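Local coordinates for protein transcriptional regulator, AraC family (Pseudomonas putida, PDB 3GRA) that probably binds DNA at specific sequences to regulate transcription, this chain being its DJ-1/PfpI-like domain rather than the helix-turn-helix part, at residues C125-E130 and T142-A147; V119-G124 and E137-T142; F149-D154 and M165-G170; L81-K86 and A111-R116. All coordinates share one frame; numbering follows the deposited sequence.

All four contacts lie in one DJ-1/PfpI-like domain built on a mixed seven-stranded sheet. Along the chain contact 4 closes first, contacts 2 and 1 then interlock, and contact 3 follows. Contacts 1 and 2 share Thr142, have centres about 11 Å apart, and build the small parallel pair 123-125 and 142-144 with helix 132-138. Contact 3 packs the edge strand 149-152 against helix 161-176; its Thr150 hydroxyl bonds to Ser126 and Thr145 of contact 1. Contact 4 places helix 110-117 beside the 81-86 loop, about 19 Å between centres from contact 3 and next to the magnesium site. Cys125 also packs on Ala111 of helix 110-117, so the small pair bridges that helix and the sheet's edge.

Contact 1: C125-E130 and T142-A147; sequences CSIHPE and TRITPA
Peptide groups are the flat units that meet between Cys125-Ser126 and Thr145-Ala147. Thr145 N donates to Cys125 O over 2.8 Å. The Ala147 carbonyl is met from above: Ser126 OG donates to Ala147 O over 2.7 Å and stands 37° out of the carbonyl plane. Farther along 125-130, the His128 ring carries Pro129 CD over one face and Glu130 CA at its edge, and it stacks with Trp108.

Ser126 turns OG beside its own backbone N (chi1 -78°), where it reaches both Ala147 O and the hydroxyl of Thr150. An alanine here has no hydroxyl, and the Ala147 carbonyl would probably lose its side-chain donor and the link to Thr150 be broken.

Cys125 and Ile144 lie on the two parallel strands, 123-125 and 142-144, of a beta-alpha-beta unit joined by helix 132-138. Between them the bond from Cys125 N to Arg143 O, 3.1 Å, is weak and bent. Thr145 OG1 stands 3.0 Å from Cys125 O but also bonds to Thr150 OG1. On the face toward the helix, Cys125 SG lies 3.7 Å from Thr142 CG2 and 4.3 Å from Ile144 CD1, while Leu135 of the helix covers Cys125, Ile127 and Ile144. A water lies 3.0 Å from Thr145 O, probably donating to it, and takes a weak bond from Ile127 N.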
loop_
_atom_site.group_PDB
_atom_site.type_symbol
_atom_site.label_atom_id
_atom_site.label_comp_id
_atom_site.label_asym_id
_atom_site.label_seq_id
_atom_site.Cartn_x
_atom_site.Cartn_y
_atom_site.Cartn_z
ATOM N N CYS A 125 21.399 9.011 3.063
ATOM C CA CYS A 125 20.090 8.391 3.183
ATOM C C CYS A 125 19.010 9.447 3.044
ATOM O O CYS A 125 19.278 10.649 3.110
ATOM C CB CYS A 125 19.926 7.685 4.541
ATOM S SG CYS A 125 19.615 8.794 5.972
ATOM N N SER A 126 17.785 8.972 2.857
ATOM C CA SER A 126 16.613 9.822 2.735
ATOM C C SER A 126 15.683 9.449 3.877
ATOM O O SER A 126 15.510 8.270 4.198
ATOM C CB SER A 126 15.895 9.587 1.396
ATOM O OG SER A 126 16.575 10.230 0.339
ATOM N N ILE A 127 15.079 10.451 4.487
ATOM C CA ILE A 127 14.178 10.195 5.603
ATOM C C ILE A 127 13.119 11.270 5.652
ATOM O O ILE A 127 13.351 12.392 5.230
ATOM C CB ILE A 127 14.961 10.204 6.951
ATOM C CG1 ILE A 127 14.027 9.871 8.112
ATOM C CG2 ILE A 127 15.603 11.563 7.162
ATOM C CD1 ILE A 127 14.753 9.723 9.466
ATOM N N HIS A 128 11.945 10.918 6.150
ATOM C CA HIS A 128 10.892 11.897 6.279
ATOM C C HIS A 128 11.414 13.008 7.198
ATOM O O HIS A 128 12.139 12.737 8.153
ATOM C CB HIS A 128 9.650 11.280 6.916
ATOM C CG HIS A 128 8.473 12.204 6.918
ATOM N ND1 HIS A 128 7.592 12.290 5.859
ATOM C CD2 HIS A 128 8.087 13.151 7.807
ATOM C CE1 HIS A 128 6.717 13.251 6.094
ATOM N NE2 HIS A 128 6.997 13.790 7.269
ATOM N N PRO A 129 11.059 14.268 6.907
ATOM C CA PRO A 129 11.470 15.448 7.688
ATOM C C PRO A 129 11.164 15.366 9.191
ATOM O O PRO A 129 11.958 15.814 10.020
ATOM C CB PRO A 129 10.712 16.584 7.005
ATOM C CG PRO A 129 10.724 16.135 5.554
ATOM C CD PRO A 129 10.324 14.675 5.695
ATOM N N GLU A 130 10.022 14.784 9.539
ATOM C CA GLU A 130 9.620 14.665 10.944
ATOM C C GLU A 130 10.699 13.983 11.783
ATOM O O GLU A 130 10.853 14.294 12.968
ATOM C CB GLU A 130 8.306 13.879 11.048
ATOM C CG GLU A 130 7.572 13.984 12.391
ATOM C CD GLU A 130 7.062 15.389 12.684
ATOM O OE1 GLU A 130 6.562 16.051 11.746
ATOM O OE2 GLU A 130 7.154 15.825 13.856
ATOM N N THR A 142 25.888 9.941 9.734
ATOM C CA THR A 142 24.958 9.722 8.630
ATOM C C THR A 142 24.571 11.044 7.982
ATOM O O THR A 142 24.166 11.984 8.662
ATOM C CB THR A 142 23.669 9.024 9.105
ATOM O OG1 THR A 142 23.991 7.751 9.674
ATOM C CG2 THR A 142 22.718 8.821 7.942
ATOM N N ARG A 143 24.691 11.102 6.664
ATOM C CA ARG A 143 24.347 12.299 5.913
ATOM C C ARG A 143 22.896 12.234 5.460
ATOM O O ARG A 143 22.387 11.169 5.109
ATOM C CB ARG A 143 25.272 12.433 4.699
ATOM C CG ARG A 143 26.737 12.368 5.080
ATOM C CD ARG A 143 27.626 12.307 3.870
ATOM N NE ARG A 143 27.540 11.021 3.182
ATOM C CZ ARG A 143 28.361 9.999 3.391
ATOM N NH1 ARG A 143 29.343 10.100 4.283
ATOM N NH2 ARG A 143 28.219 8.883 2.684
ATOM N N ILE A 144 22.229 13.377 5.495
ATOM C CA ILE A 144 20.846 13.460 5.083
ATOM C C ILE A 144 20.832 14.007 3.669
ATOM O O ILE A 144 21.266 15.141 3.427
ATOM C CB ILE A 144 20.036 14.422 5.983
ATOM C CG1 ILE A 144 20.227 14.057 7.457
ATOM C CG2 ILE A 144 18.566 14.342 5.622
ATOM C CD1 ILE A 144 19.773 12.679 7.801
ATOM N N THR A 145 20.346 13.198 2.734
ATOM C CA THR A 145 20.270 13.615 1.340
ATOM C C THR A 145 19.098 14.568 1.157
ATOM O O THR A 145 18.013 14.320 1.665
ATOM C CB THR A 145 20.013 12.429 0.412
ATOM O OG1 THR A 145 20.941 11.379 0.705
ATOM C CG2 THR A 145 20.158 12.862 -1.055
ATOM N N PRO A 146 19.303 15.678 0.435
ATOM C CA PRO A 146 18.183 16.603 0.233
ATOM C C PRO A 146 17.300 16.155 -0.940
ATOM O O PRO A 146 17.057 16.924 -1.863
ATOM C CB PRO A 146 18.879 17.940 -0.033
ATOM C CG PRO A 146 20.156 17.538 -0.672
ATOM C CD PRO A 146 20.589 16.298 0.062
ATOM N N ALA A 147 16.824 14.913 -0.893
ATOM C CA ALA A 147 15.975 14.339 -1.952
ATOM C C ALA A 147 15.142 13.176 -1.388
ATOM O O ALA A 147 15.516 12.558 -0.391
ATOM C CB ALA A 147 16.848 13.841 -3.123
HETATM O O HOH W 1 15.394 13.465 2.817
#

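Contact 2: V119-G124 and E137-T142; sequences VLDDYG and ERSPQT
Asp122 and Gln141 make the main backbone bond between the two turns: Asp122 N reaches Gln141 O over 2.7 Å, coming in 45° above the carbonyl plane. A type II turn, Leu120 to Tyr123, presents the N-H, and a type I turn, Ser139 to Thr142, presents the carbonyl. The first turn leads into strand 123-125 of a beta-alpha-beta unit; the second, inside that unit, links helix 132-138 to strand 142-144.

Hydroxyls add a second set of bonds. Thr142 OG1 lies 2.8 Å from Leu120 O in a weak bond and also 2.8 Å from Ser139 OG, so its single proton may go either way. A water donates to Asp121 OD1 at 2.7 Å, bonds to Ser139 OG at 2.6 Å and takes a weak bond from Leu120 N, bridging the two segments.

Stacking is a third kind. With CG beside its backbone N (chi1 -73°) and an extended chain beyond, Gln141 lays its amide over the Asp121 carboxylate, the planes 26° apart and Gln141 NE2 3.8 Å from Asp121 OD2. Apolar contact is slight, with Leu120 CB 3.8 Å from Thr142 CG2.

Beyond the segments, Asp122 OD1 forms a salt bridge with Arg143. Because the water that donates to Asp121 OD1 also meets Ser139 OG, it is likely to fix the carboxylate against the Gln141 amide, making the fit of these two flat groups depend on a solvent molecule.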
loop_
_atom_site.group_PDB
_atom_site.type_symbol
_atom_site.label_atom_id
_atom_site.label_comp_id
_atom_site.label_asym_id
_atom_site.label_seq_id
_atom_site.Cartn_x
_atom_site.Cartn_y
_atom_site.Cartn_z
ATOM N N VAL A 119 24.191 1.402 11.092
ATOM C CA VAL A 119 24.512 0.807 9.801
ATOM C C VAL A 119 24.539 1.848 8.678
ATOM O O VAL A 119 24.711 1.509 7.510
ATOM C CB VAL A 119 23.500 -0.309 9.422
ATOM C CG1 VAL A 119 23.497 -1.390 10.485
ATOM C CG2 VAL A 119 22.096 0.285 9.259
ATOM N N LEU A 120 24.351 3.114 9.029
ATOM C CA LEU A 120 24.382 4.193 8.045
ATOM C C LEU A 120 25.576 5.103 8.323
ATOM O O LEU A 120 25.616 6.255 7.886
ATOM C CB LEU A 120 23.088 5.018 8.095
ATOM C CG LEU A 120 21.801 4.391 7.554
ATOM C CD1 LEU A 120 20.648 5.358 7.757
ATOM C CD2 LEU A 120 21.960 4.053 6.078
ATOM N N ASP A 121 26.547 4.576 9.058
ATOM C CA ASP A 121 27.740 5.333 9.385
ATOM C C ASP A 121 28.544 5.589 8.137
ATOM O O ASP A 121 29.074 4.662 7.528
ATOM C CB ASP A 121 28.594 4.579 10.397
ATOM C CG ASP A 121 28.098 4.751 11.810
ATOM O OD1 ASP A 121 27.020 5.355 11.996
ATOM O OD2 ASP A 121 28.791 4.279 12.736
ATOM N N ASP A 122 28.620 6.862 7.765
ATOM C CA ASP A 122 29.351 7.304 6.589
ATOM C C ASP A 122 28.597 6.907 5.332
ATOM O O ASP A 122 29.179 6.468 4.330
ATOM C CB ASP A 122 30.758 6.711 6.594
ATOM C CG ASP A 122 31.690 7.425 5.642
ATOM O OD1 ASP A 122 31.731 8.677 5.676
ATOM O OD2 ASP A 122 32.389 6.740 4.868
ATOM N N TYR A 123 27.282 7.072 5.399
ATOM C CA TYR A 123 26.390 6.754 4.285
ATOM C C TYR A 123 25.389 7.887 4.135
ATOM O O TYR A 123 25.138 8.651 5.077
ATOM C CB TYR A 123 25.609 5.475 4.572
ATOM C CG TYR A 123 26.275 4.165 4.195
ATOM C CD1 TYR A 123 26.176 3.659 2.896
ATOM C CD2 TYR A 123 26.906 3.374 5.166
ATOM C CE1 TYR A 123 26.669 2.401 2.571
ATOM C CE2 TYR A 123 27.399 2.116 4.859
ATOM C CZ TYR A 123 27.276 1.624 3.560
ATOM O OH TYR A 123 27.703 0.342 3.260
ATOM N N GLY A 124 24.812 7.996 2.947
ATOM C CA GLY A 124 23.805 9.011 2.733
ATOM C C GLY A 124 22.492 8.278 2.891
ATOM O O GLY A 124 22.476 7.051 2.879
ATOM N N GLU A 137 20.867 13.580 15.331
ATOM C CA GLU A 137 21.260 13.598 16.739
ATOM C C GLU A 137 21.775 12.242 17.202
ATOM O O GLU A 137 22.731 12.168 17.972
ATOM C CB GLU A 137 20.072 14.023 17.612
ATOM C CG GLU A 137 19.870 15.533 17.704
ATOM C CD GLU A 137 18.491 15.916 18.211
ATOM O OE1 GLU A 137 17.980 15.247 19.135
ATOM O OE2 GLU A 137 17.919 16.895 17.692
ATOM N N ARG A 138 21.145 11.175 16.718
ATOM C CA ARG A 138 21.533 9.818 17.086
ATOM C C ARG A 138 22.597 9.217 16.180
ATOM O O ARG A 138 23.278 8.267 16.570
ATOM C CB ARG A 138 20.307 8.903 17.078
ATOM C CG ARG A 138 19.292 9.193 18.168
ATOM C CD ARG A 138 18.007 8.427 17.906
ATOM N NE ARG A 138 17.091 8.456 19.045
ATOM C CZ ARG A 138 17.266 7.762 20.166
ATOM N NH1 ARG A 138 18.327 6.979 20.311
ATOM N NH2 ARG A 138 16.373 7.847 21.139
ATOM N N SER A 139 22.746 9.757 14.973
ATOM C CA SER A 139 23.728 9.212 14.043
ATOM C C SER A 139 24.500 10.292 13.288
ATOM O O SER A 139 24.310 10.479 12.084
ATOM C CB SER A 139 23.027 8.283 13.051
ATOM O OG SER A 139 23.941 7.382 12.472
ATOM N N PRO A 140 25.396 11.007 13.987
ATOM C CA PRO A 140 26.216 12.077 13.411
ATOM C C PRO A 140 26.967 11.692 12.137
ATOM O O PRO A 140 27.212 12.540 11.285
ATOM C CB PRO A 140 27.166 12.433 14.552
ATOM C CG PRO A 140 26.332 12.178 15.765
ATOM C CD PRO A 140 25.682 10.854 15.426
ATOM N N GLN A 141 27.337 10.424 12.006
ATOM C CA GLN A 141 28.070 9.978 10.820
ATOM C C GLN A 141 27.188 9.713 9.598
ATOM O O GLN A 141 27.685 9.303 8.549
ATOM C CB GLN A 141 28.883 8.713 11.128
ATOM C CG GLN A 141 30.112 8.946 11.984
ATOM C CD GLN A 141 30.955 7.691 12.140
ATOM O OE1 GLN A 141 31.458 7.134 11.158
ATOM N NE2 GLN A 141 31.111 7.237 13.378
ATOM N N THR A 142 25.888 9.941 9.734
ATOM C CA THR A 142 24.958 9.722 8.630
ATOM C C THR A 142 24.571 11.044 7.982
ATOM O O THR A 142 24.166 11.984 8.662
ATOM C CB THR A 142 23.669 9.024 9.105
ATOM O OG1 THR A 142 23.991 7.751 9.674
ATOM C CG2 THR A 142 22.718 8.821 7.942
HETATM O O HOH W 2 24.319 4.869 11.892
#

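Contact 3: F149-D154 and M165-G170; sequences FTLDRD and MELMLG
Phe149 carries CG between its backbone N and carbonyl carbon (chi1 62°), a rotamer that turns one ring face onto Glu166, while, with CG opposite the backbone N (chi1 -174°), the Leu167 side chain reaches the strand through CD1. Glu166 CB sits nearly over the middle of the Phe149 ring, 3.5 Å from its centroid, in a CH-pi contact, and Glu166 CG follows near the ring, 3.9 Å from Phe149 CE2, before the chain bends at chi2 and carries the carboxylate on. With an alanine in place of Phe149 the ring is gone, and the aliphatic part of Glu166 would probably face a gap and be freer to turn.

Leu167 CD1 fits closely beneath the strand: it is 3.3 Å from Thr150 O and also 3.3 Å from Leu151 CD2, tighter than usual for two methyls. The two leucines lie alongside each other, pointing opposite ways, and the other methyl of Leu151, CD1, lies 3.9 Å from Gly170 CA, where no side chain stands in the way.

No hydrogen bond crosses, so this is plain packing of a strand on a helix, their axes 7.9 Å apart and 23° from parallel. Strand 149-152 is the outermost strand on its side of the main sheet and runs antiparallel to 155-158; Leu167 reaches on to Leu156 and Ala158 of that strand and Leu107 of 103-107, and Met168, a selenomethionine, packs against helix 18-34.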
loop_
_atom_site.group_PDB
_atom_site.type_symbol
_atom_site.label_atom_id
_atom_site.label_comp_id
_atom_site.label_asym_id
_atom_site.label_seq_id
_atom_site.Cartn_x
_atom_site.Cartn_y
_atom_site.Cartn_z
ATOM N N PHE A 149 14.671 10.002 -2.251
ATOM C CA PHE A 149 15.219 8.640 -2.204
ATOM C C PHE A 149 16.734 8.701 -2.264
ATOM O O PHE A 149 17.292 9.724 -2.621
ATOM C CB PHE A 149 14.689 7.737 -3.325
ATOM C CG PHE A 149 15.041 8.198 -4.710
ATOM C CD1 PHE A 149 15.879 7.438 -5.529
ATOM C CD2 PHE A 149 14.501 9.368 -5.212
ATOM C CE1 PHE A 149 16.167 7.836 -6.833
ATOM C CE2 PHE A 149 14.774 9.784 -6.516
ATOM C CZ PHE A 149 15.609 9.016 -7.332
ATOM N N THR A 150 17.387 7.603 -1.897
ATOM C CA THR A 150 18.841 7.534 -1.856
ATOM C C THR A 150 19.341 6.123 -2.158
ATOM O O THR A 150 18.926 5.157 -1.518
ATOM C CB THR A 150 19.375 7.944 -0.447
ATOM O OG1 THR A 150 19.068 9.321 -0.197
ATOM C CG2 THR A 150 20.912 7.727 -0.362
ATOM N N LEU A 151 20.237 6.026 -3.130
ATOM C CA LEU A 151 20.814 4.759 -3.548
ATOM C C LEU A 151 22.304 4.887 -3.331
ATOM O O LEU A 151 23.044 5.281 -4.228
ATOM C CB LEU A 151 20.527 4.519 -5.023
ATOM C CG LEU A 151 19.051 4.613 -5.422
ATOM C CD1 LEU A 151 18.958 4.972 -6.891
ATOM C CD2 LEU A 151 18.328 3.299 -5.098
ATOM N N ASP A 152 22.737 4.578 -2.117
ATOM C CA ASP A 152 24.140 4.675 -1.771
ATOM C C ASP A 152 24.695 3.299 -1.449
ATOM O O ASP A 152 24.576 2.821 -0.329
ATOM C CB ASP A 152 24.302 5.617 -0.577
ATOM C CG ASP A 152 25.742 5.783 -0.159
ATOM O OD1 ASP A 152 26.639 5.514 -0.987
ATOM O OD2 ASP A 152 25.974 6.199 0.993
ATOM N N ARG A 153 25.273 2.659 -2.459
ATOM C CA ARG A 153 25.864 1.335 -2.306
ATOM C C ARG A 153 24.840 0.299 -1.873
ATOM O O ARG A 153 23.911 -0.019 -2.622
ATOM C CB ARG A 153 27.020 1.407 -1.303
ATOM C CG ARG A 153 28.212 2.157 -1.871
ATOM C CD ARG A 153 29.209 2.548 -0.808
ATOM N NE ARG A 153 28.739 3.693 -0.033
ATOM C CZ ARG A 153 29.356 4.154 1.044
ATOM N NH1 ARG A 153 30.463 3.563 1.459
ATOM N NH2 ARG A 153 28.854 5.184 1.719
ATOM N N ASP A 154 25.010 -0.223 -0.662
ATOM C CA ASP A 154 24.092 -1.225 -0.132
ATOM C C ASP A 154 23.181 -0.641 0.968
ATOM O O ASP A 154 22.795 -1.332 1.911
ATOM C CB ASP A 154 24.885 -2.433 0.385
ATOM C CG ASP A 154 25.938 -2.043 1.377
ATOM O OD1 ASP A 154 26.136 -0.823 1.589
ATOM O OD2 ASP A 154 26.574 -2.949 1.952
HETATM N N MSE A 165 8.996 4.551 -4.860
HETATM C CA MSE A 165 8.830 4.021 -6.218
HETATM C C MSE A 165 10.162 4.203 -6.963
HETATM O O MSE A 165 10.632 3.283 -7.617
HETATM C CB MSE A 165 7.704 4.746 -6.974
HETATM C CG MSE A 165 7.467 4.227 -8.421
HETATM SE SE MSE A 165 6.219 5.192 -9.364
HETATM C CE MSE A 165 7.238 6.563 -9.885
ATOM N N GLU A 166 10.769 5.381 -6.840
ATOM C CA GLU A 166 12.043 5.641 -7.506
ATOM C C GLU A 166 13.136 4.739 -6.929
ATOM O O GLU A 166 13.997 4.251 -7.657
ATOM C CB GLU A 166 12.474 7.101 -7.342
ATOM C CG GLU A 166 11.622 8.142 -8.077
ATOM C CD GLU A 166 11.632 7.978 -9.591
ATOM O OE1 GLU A 166 12.631 7.456 -10.143
ATOM O OE2 GLU A 166 10.642 8.386 -10.233
ATOM N N LEU A 167 13.089 4.515 -5.617
ATOM C CA LEU A 167 14.085 3.687 -4.959
ATOM C C LEU A 167 14.115 2.276 -5.541
ATOM O O LEU A 167 15.185 1.769 -5.864
ATOM C CB LEU A 167 13.828 3.634 -3.449
ATOM C CG LEU A 167 14.890 2.921 -2.599
ATOM C CD1 LEU A 167 16.183 3.732 -2.578
ATOM C CD2 LEU A 167 14.366 2.740 -1.179
HETATM N N MSE A 168 12.951 1.647 -5.682
HETATM C CA MSE A 168 12.906 0.300 -6.233
HETATM C C MSE A 168 13.205 0.298 -7.735
HETATM O O MSE A 168 13.653 -0.707 -8.276
HETATM C CB MSE A 168 11.559 -0.366 -5.938
HETATM C CG MSE A 168 11.333 -0.705 -4.449
HETATM SE SE MSE A 168 12.498 -1.894 -3.729
HETATM C CE MSE A 168 13.691 -0.826 -3.052
ATOM N N LEU A 169 12.964 1.416 -8.410
ATOM C CA LEU A 169 13.278 1.515 -9.832
ATOM C C LEU A 169 14.793 1.595 -9.906
ATOM O O LEU A 169 15.418 1.053 -10.823
ATOM C CB LEU A 169 12.649 2.774 -10.457
ATOM C CG LEU A 169 11.188 2.571 -10.880
ATOM C CD1 LEU A 169 10.507 3.905 -11.160
ATOM C CD2 LEU A 169 11.167 1.660 -12.113
ATOM N N GLY A 170 15.379 2.263 -8.918
ATOM C CA GLY A 170 16.823 2.383 -8.873
ATOM C C GLY A 170 17.417 0.999 -8.686
ATOM O O GLY A 170 18.451 0.659 -9.267
#

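Contact 4: L81-K86 and A111-R116; sequences LRTPLK and AWFLGR
Both end nitrogens of Arg116 close on a single atom, the backbone oxygen of Lys86, which lies in the guanidinium plane. NH1 and NH2 hydrogen-bond to Lys86 O over 2.7 Å and 2.9 Å, both bonds somewhat bent (148° and 139° at the hydrogens), as expected when two nitrogens share one acceptor. The setting is the DJ-1/PfpI-like fold, where the 81-86 loop follows strand 74-78 and helix 110-117 follows strand 103-107, a position that probably corresponds to the nucleophile elbow, as in relatives of the class I glutamine amidotransferase type. The bend of the Arg116 chain at chi3 (64°) turns the group toward the loop, while its NE makes a salt bridge with Asp91, a residue seen to bind magnesium in this protein, and would probably offset part of the Asp91 charge. The nearest Arg116 side-chain atom is about 4 Å from a magnesium ion, which puts the arginine beside the metal region.

Leu85 stands at the centre of an inverse gamma turn and sets its side chain across the indole of Trp112. Its CB lies over one face, 3.9 Å from the centroid of the six-membered ring in a CH-pi contact, and its CD2 comes 3.9 Å from Trp112 CE3, toward the rim. Phe113 is met at its edge instead: Thr83 CG2 approaches the rim, 4.4 Å from Phe113 CZ. Pro84 O is 3.7 Å from that CZ, and Lys86 O, the atom gripped by Arg116, is 3.5 Å from Phe113 CE1.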
loop_
_atom_site.group_PDB
_atom_site.type_symbol
_atom_site.label_atom_id
_atom_site.label_comp_id
_atom_site.label_asym_id
_atom_site.label_seq_id
_atom_site.Cartn_x
_atom_site.Cartn_y
_atom_site.Cartn_z
ATOM N N LEU A 81 4.399 7.732 9.389
ATOM C CA LEU A 81 4.255 8.926 10.212
ATOM C C LEU A 81 3.996 8.622 11.680
ATOM O O LEU A 81 4.670 9.162 12.565
ATOM C CB LEU A 81 3.108 9.791 9.678
ATOM C CG LEU A 81 2.798 11.012 10.543
ATOM C CD1 LEU A 81 4.011 11.932 10.558
ATOM C CD2 LEU A 81 1.569 11.739 10.005
ATOM N N ARG A 82 3.020 7.757 11.933
ATOM C CA ARG A 82 2.653 7.409 13.294
ATOM C C ARG A 82 3.423 6.213 13.856
ATOM O O ARG A 82 3.182 5.792 14.987
ATOM C CB ARG A 82 1.139 7.166 13.358
ATOM C CG ARG A 82 0.313 8.406 12.949
ATOM C CD ARG A 82 0.405 9.513 14.003
ATOM N NE ARG A 82 0.150 10.860 13.477
ATOM C CZ ARG A 82 -0.946 11.234 12.817
ATOM N NH1 ARG A 82 -1.921 10.365 12.579
ATOM N NH2 ARG A 82 -1.069 12.488 12.398
ATOM N N THR A 83 4.361 5.674 13.077
ATOM C CA THR A 83 5.146 4.529 13.535
ATOM C C THR A 83 5.942 4.840 14.796
ATOM O O THR A 83 6.759 5.762 14.827
ATOM C CB THR A 83 6.142 4.047 12.473
ATOM O OG1 THR A 83 5.438 3.563 11.315
ATOM C CG2 THR A 83 7.004 2.934 13.046
ATOM N N PRO A 84 5.709 4.065 15.865
ATOM C CA PRO A 84 6.448 4.311 17.106
ATOM C C PRO A 84 7.952 4.051 16.921
ATOM O O PRO A 84 8.355 3.081 16.276
ATOM C CB PRO A 84 5.770 3.365 18.107
ATOM C CG PRO A 84 5.192 2.278 17.234
ATOM C CD PRO A 84 4.666 3.042 16.052
ATOM N N LEU A 85 8.773 4.938 17.479
ATOM C CA LEU A 85 10.216 4.832 17.361
ATOM C C LEU A 85 10.797 3.976 18.479
ATOM O O LEU A 85 11.502 4.472 19.360
ATOM C CB LEU A 85 10.839 6.224 17.385
ATOM C CG LEU A 85 10.263 7.217 16.378
ATOM C CD1 LEU A 85 10.892 8.590 16.582
ATOM C CD2 LEU A 85 10.504 6.720 14.960
ATOM N N LYS A 86 10.504 2.680 18.440
ATOM C CA LYS A 86 10.994 1.762 19.464
ATOM C C LYS A 86 11.663 0.576 18.784
ATOM O O LYS A 86 12.647 0.750 18.065
ATOM C CB LYS A 86 9.819 1.267 20.288
ATOM C CG LYS A 86 8.768 0.723 19.333
ATOM C CD LYS A 86 7.529 0.123 20.108
ATOM C CE LYS A 86 6.198 -0.249 19.289
ATOM N NZ LYS A 86 4.925 -0.818 19.773
ATOM N N ALA A 111 14.847 4.755 7.806
ATOM C CA ALA A 111 16.245 5.102 7.902
ATOM C C ALA A 111 16.568 5.507 9.328
ATOM O O ALA A 111 17.710 5.385 9.776
ATOM C CB ALA A 111 16.589 6.222 6.934
ATOM N N TRP A 112 15.576 5.993 10.059
ATOM C CA TRP A 112 15.838 6.356 11.458
ATOM C C TRP A 112 16.372 5.104 12.189
ATOM O O TRP A 112 17.344 5.177 12.941
ATOM C CB TRP A 112 14.557 6.841 12.146
ATOM C CG TRP A 112 14.795 7.340 13.548
ATOM C CD1 TRP A 112 15.257 8.572 13.918
ATOM C CD2 TRP A 112 14.605 6.603 14.764
ATOM N NE1 TRP A 112 15.366 8.646 15.289
ATOM C CE2 TRP A 112 14.971 7.452 15.831
ATOM C CE3 TRP A 112 14.163 5.306 15.053
ATOM C CZ2 TRP A 112 14.900 7.047 17.169
ATOM C CZ3 TRP A 112 14.095 4.905 16.383
ATOM C CH2 TRP A 112 14.461 5.775 17.424
ATOM N N PHE A 113 15.749 3.958 11.926
ATOM C CA PHE A 113 16.117 2.684 12.551
ATOM C C PHE A 113 17.478 2.188 12.098
ATOM O O PHE A 113 18.258 1.667 12.888
ATOM C CB PHE A 113 15.033 1.650 12.250
ATOM C CG PHE A 113 13.707 1.969 12.900
ATOM C CD1 PHE A 113 13.488 1.688 14.246
ATOM C CD2 PHE A 113 12.676 2.552 12.167
ATOM C CE1 PHE A 113 12.262 1.977 14.843
ATOM C CE2 PHE A 113 11.454 2.844 12.764
ATOM C CZ PHE A 113 11.247 2.553 14.102
ATOM N N LEU A 114 17.767 2.336 10.813
ATOM C CA LEU A 114 19.070 1.943 10.291
ATOM C C LEU A 114 20.096 2.878 10.931
ATOM O O LEU A 114 21.232 2.494 11.186
ATOM C CB LEU A 114 19.099 2.107 8.773
ATOM C CG LEU A 114 18.450 1.004 7.926
ATOM C CD1 LEU A 114 17.118 0.576 8.520
ATOM C CD2 LEU A 114 18.282 1.518 6.494
ATOM N N GLY A 115 19.677 4.111 11.191
ATOM C CA GLY A 115 20.564 5.082 11.808
ATOM C C GLY A 115 20.944 4.693 13.229
ATOM O O GLY A 115 22.125 4.653 13.577
ATOM N N ARG A 116 19.933 4.395 14.043
ATOM C CA ARG A 116 20.144 4.003 15.430
ATOM C C ARG A 116 20.961 2.717 15.522
ATOM O O ARG A 116 21.737 2.526 16.462
ATOM C CB ARG A 116 18.798 3.800 16.129
ATOM C CG ARG A 116 18.898 3.537 17.630
ATOM C CD ARG A 116 17.524 3.234 18.201
ATOM N NE ARG A 116 16.995 2.000 17.634
ATOM C CZ ARG A 116 15.745 1.573 17.765
ATOM N NH1 ARG A 116 14.862 2.280 18.451
ATOM N NH2 ARG A 116 15.384 0.429 17.204
#